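Local coordinates for hypothetical multiheme protein (Ignicoccus hospitalis KIN4/I, PDB 4QO5) that is of unknown function but carries eight c-type hemes on a membrane-associated chain, consistent with a role in electron transfer, at residues H135-R140 with K362-I367. Residues are numbered along the deposited sequence; the frame is centred on the assembly and turned at random.
Sequences HNPIYR and KLPMPI. With NAG (2-acetamido-2-deoxy-beta-D-glucopyranose), chain K; HEC (heme c), chain E.
The ring of Pro364 is the bump of this contact, and the first turn of helix 137-147 is the hollow. Pro364 CG sits 3.4 Å from Asn136 OD1 and meets Pro137 CG, while Ile138 CG1 packs against Pro364 CD at 3.7 Å. Pro364 is the centre of an inverse gamma turn, and its carbonyl accepts a nearly straight hydrogen bond (167°) from Asn136 ND2 at 2.8 Å. Pro364 O lies close to the plane of the Asn136 amide. Asn136 is also the N-cap: with CG anti to the backbone N (chi1 -175°), its OD1 accepts from Tyr139 N at 3.1 Å and, weakly, from Ile138 N. With an alanine here, cap and link are gone, which would probably leave Pro364 O without its donor and the helix start less firmly fixed. Asn136 ND2 also lies over one face of the Tyr139 ring, offset toward its rim. Heme methyl CMA lies over the opposite face, 3.5 Å from Tyr139 CG, where Tyr139 lines a heme pocket. The phenol end reaches Met365 CG and Pro366, with Tyr139 OH 3.6 Å from Pro366 CD. Leu363 pairs with Val336 in the two-stranded antiparallel sheet, and Pro366 rests on His323 of strand 323-324.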
loop_
_atom_site.group_PDB
_atom_site.type_symbol
_atom_site.label_atom_id
_atom_site.label_comp_id
_atom_site.label_asym_id
_atom_site.label_seq_id
_atom_site.Cartn_x
_atom_site.Cartn_y
_atom_site.Cartn_z
ATOM N N HIS A 135 -8.697 14.232 26.406
ATOM C CA HIS A 135 -8.930 14.447 27.830
ATOM C C HIS A 135 -8.309 13.361 28.709
ATOM O O HIS A 135 -8.615 13.256 29.895
ATOM C CB HIS A 135 -10.423 14.589 28.115
ATOM C CG HIS A 135 -10.977 15.917 27.710
ATOM N ND1 HIS A 135 -11.928 16.585 28.449
ATOM C CD2 HIS A 135 -10.695 16.713 26.651
ATOM C CE1 HIS A 135 -12.214 17.733 27.861
ATOM N NE2 HIS A 135 -11.481 17.836 26.767
ATOM N N ASN A 136 -7.453 12.540 28.116
ATOM C CA ASN A 136 -6.599 11.643 28.882
ATOM C C ASN A 136 -5.231 12.308 28.968
ATOM O O ASN A 136 -4.576 12.515 27.935
ATOM C CB ASN A 136 -6.498 10.276 28.184
ATOM C CG ASN A 136 -5.720 9.259 28.991
ATOM O OD1 ASN A 136 -4.597 9.522 29.431
ATOM N ND2 ASN A 136 -6.320 8.086 29.203
ATOM N N PRO A 137 -4.791 12.658 30.187
ATOM C CA PRO A 137 -3.547 13.428 30.292
ATOM C C PRO A 137 -2.341 12.684 29.723
ATOM O O PRO A 137 -1.475 13.322 29.132
ATOM C CB PRO A 137 -3.399 13.678 31.799
ATOM C CG PRO A 137 -4.265 12.658 32.452
ATOM C CD PRO A 137 -5.399 12.396 31.504
ATOM N N ILE A 138 -2.294 11.363 29.878
ATOM C CA ILE A 138 -1.186 10.587 29.322
ATOM C C ILE A 138 -1.263 10.535 27.805
ATOM O O ILE A 138 -0.271 10.777 27.126
ATOM C CB ILE A 138 -1.148 9.143 29.881
ATOM C CG1 ILE A 138 -1.046 9.158 31.403
ATOM C CG2 ILE A 138 0.021 8.360 29.280
ATOM C CD1 ILE A 138 0.168 9.880 31.938
ATOM N N TYR A 139 -2.443 10.247 27.263
ATOM C CA TYR A 139 -2.561 10.134 25.813
ATOM C C TYR A 139 -2.379 11.497 25.160
ATOM O O TYR A 139 -1.831 11.601 24.066
ATOM C CB TYR A 139 -3.898 9.518 25.385
ATOM C CG TYR A 139 -4.155 8.140 25.987
ATOM C CD1 TYR A 139 -3.145 7.449 26.643
ATOM C CD2 TYR A 139 -5.408 7.542 25.898
ATOM C CE1 TYR A 139 -3.380 6.202 27.210
ATOM C CE2 TYR A 139 -5.650 6.289 26.454
ATOM C CZ TYR A 139 -4.633 5.631 27.108
ATOM O OH TYR A 139 -4.868 4.394 27.671
ATOM N N ARG A 140 -2.842 12.542 25.835
ATOM C CA ARG A 140 -2.674 13.890 25.300
ATOM C C ARG A 140 -1.202 14.288 25.277
ATOM O O ARG A 140 -0.760 15.048 24.400
ATOM C CB ARG A 140 -3.511 14.886 26.107
ATOM C CG ARG A 140 -3.336 16.332 25.705
ATOM C CD ARG A 140 -3.697 16.551 24.238
ATOM N NE ARG A 140 -3.812 17.973 23.920
ATOM C CZ ARG A 140 -4.840 18.734 24.288
ATOM N NH1 ARG A 140 -5.839 18.205 24.987
ATOM N NH2 ARG A 140 -4.875 20.018 23.955
ATOM N N LYS A 362 -1.748 6.168 40.451
ATOM C CA LYS A 362 -2.822 5.766 39.549
ATOM C C LYS A 362 -2.587 6.411 38.194
ATOM O O LYS A 362 -2.254 7.591 38.123
ATOM C CB LYS A 362 -4.172 6.230 40.090
ATOM C CG LYS A 362 -4.563 5.617 41.422
ATOM C CD LYS A 362 -4.963 4.164 41.263
ATOM C CE LYS A 362 -5.745 3.679 42.470
ATOM N NZ LYS A 362 -4.983 3.898 43.729
ATOM N N LEU A 363 -2.756 5.644 37.121
ATOM C CA LEU A 363 -2.651 6.197 35.778
ATOM C C LEU A 363 -3.981 6.000 35.063
ATOM O O LEU A 363 -4.694 5.038 35.349
ATOM C CB LEU A 363 -1.515 5.502 35.005
ATOM C CG LEU A 363 -0.109 5.814 35.534
ATOM C CD1 LEU A 363 0.973 5.146 34.701
ATOM C CD2 LEU A 363 0.117 7.327 35.592
ATOM N N PRO A 364 -4.327 6.912 34.134
ATOM C CA PRO A 364 -5.556 6.738 33.350
ATOM C C PRO A 364 -5.327 5.772 32.187
ATOM O O PRO A 364 -5.282 6.177 31.025
ATOM C CB PRO A 364 -5.845 8.154 32.843
ATOM C CG PRO A 364 -4.513 8.787 32.736
ATOM C CD PRO A 364 -3.657 8.190 33.838
ATOM N N MET A 365 -5.166 4.499 32.521
ATOM C CA MET A 365 -4.893 3.453 31.544
ATOM C C MET A 365 -5.693 2.223 31.944
ATOM O O MET A 365 -6.154 2.140 33.088
ATOM C CB MET A 365 -3.398 3.156 31.511
ATOM C CG MET A 365 -2.597 4.263 30.816
ATOM S SD MET A 365 -0.843 4.135 31.159
ATOM C CE MET A 365 -0.399 2.787 30.070
ATOM N N PRO A 366 -5.900 1.287 31.003
ATOM C CA PRO A 366 -6.733 0.117 31.307
ATOM C C PRO A 366 -5.993 -0.970 32.069
ATOM O O PRO A 366 -6.622 -1.832 32.700
ATOM C CB PRO A 366 -7.149 -0.393 29.921
ATOM C CG PRO A 366 -6.099 0.134 28.978
ATOM C CD PRO A 366 -5.629 1.431 29.555
ATOM N N ILE A 367 -4.667 -0.926 32.015
ATOM C CA ILE A 367 -3.853 -2.000 32.572
ATOM C C ILE A 367 -2.567 -1.405 33.160
ATOM O O ILE A 367 -2.104 -0.349 32.713
ATOM C CB ILE A 367 -3.575 -3.069 31.466
ATOM C CG1 ILE A 367 -2.944 -4.339 32.041
ATOM C CG2 ILE A 367 -2.758 -2.466 30.299
ATOM C CD1 ILE A 367 -2.898 -5.503 31.043
HETATM C C1 NAG K . -1.337 19.651 25.537
HETATM C C2 NAG K . -0.948 19.777 26.968
HETATM C C3 NAG K . -1.689 20.961 27.566
HETATM C C4 NAG K . -1.385 22.225 26.749
HETATM C C5 NAG K . -1.566 21.979 25.244
HETATM C C6 NAG K . -1.069 23.120 24.384
HETATM C C7 NAG K . -0.299 17.667 28.074
HETATM C C8 NAG K . -0.792 16.464 28.825
HETATM N N2 NAG K . -1.235 18.549 27.703
HETATM O O3 NAG K . -1.324 21.114 28.930
HETATM O O4 NAG K . -2.263 23.279 27.112
HETATM O O5 NAG K . -0.869 20.798 24.822
HETATM O O6 NAG K . 0.162 23.650 24.858
HETATM O O7 NAG K . 0.897 17.830 27.830
HETATM FE FE HEC E . -5.270 7.098 17.203
HETATM C CHA HEC E . -6.875 4.641 19.076
HETATM C CHB HEC E . -3.509 7.974 20.003
HETATM C CHC HEC E . -3.492 9.412 15.379
HETATM C CHD HEC E . -6.608 5.849 14.344
HETATM N NA HEC E . -5.184 6.387 19.138
HETATM C C1A HEC E . -6.000 5.460 19.742
HETATM C C2A HEC E . -5.766 5.507 21.173
HETATM C C3A HEC E . -4.829 6.428 21.393
HETATM C C4A HEC E . -4.445 6.988 20.130
HETATM C CMA HEC E . -4.192 6.870 22.726
HETATM C CAA HEC E . -6.489 4.663 22.248
HETATM C CBA HEC E . -7.537 5.610 22.844
HETATM C CGA HEC E . -8.437 4.935 23.855
HETATM O O1A HEC E . -8.359 5.280 25.062
HETATM O O2A HEC E . -9.231 4.054 23.449
HETATM N NB HEC E . -3.838 8.417 17.627
HETATM C C1B HEC E . -3.206 8.614 18.830
HETATM C C2B HEC E . -2.244 9.677 18.706
HETATM C C3B HEC E . -2.197 10.009 17.409
HETATM C C4B HEC E . -3.239 9.280 16.725
HETATM C CMB HEC E . -1.298 10.106 19.855
HETATM C CAB HEC E . -1.309 10.993 16.613
HETATM C CBB HEC E . 0.062 11.426 17.176
HETATM N NC HEC E . -5.014 7.539 15.273
HETATM C C1C HEC E . -4.339 8.588 14.690
HETATM C C2C HEC E . -4.804 8.746 13.327
HETATM C C3C HEC E . -5.518 7.636 13.090
HETATM C C4C HEC E . -5.761 6.937 14.296
HETATM C CMC HEC E . -4.112 9.713 12.331
HETATM C CAC HEC E . -6.219 7.022 11.890
HETATM C CBC HEC E . -5.224 6.906 10.695
HETATM N ND HEC E . -6.547 5.508 16.777
HETATM C C1D HEC E . -6.945 5.168 15.496
HETATM C C2D HEC E . -7.738 3.970 15.554
HETATM C C3D HEC E . -7.810 3.579 17.023
HETATM C C4D HEC E . -7.045 4.589 17.710
HETATM C CMD HEC E . -8.378 3.237 14.371
HETATM C CAD HEC E . -8.510 2.348 17.645
HETATM C CBD HEC E . -7.619 1.144 17.354
HETATM C CGD HEC E . -8.086 -0.077 18.101
HETATM O O1D HEC E . -7.671 -1.195 17.707
HETATM O O2D HEC E . -8.863 0.054 19.072
HETATM O O HOH W 1 -3.454 5.445 16.652
#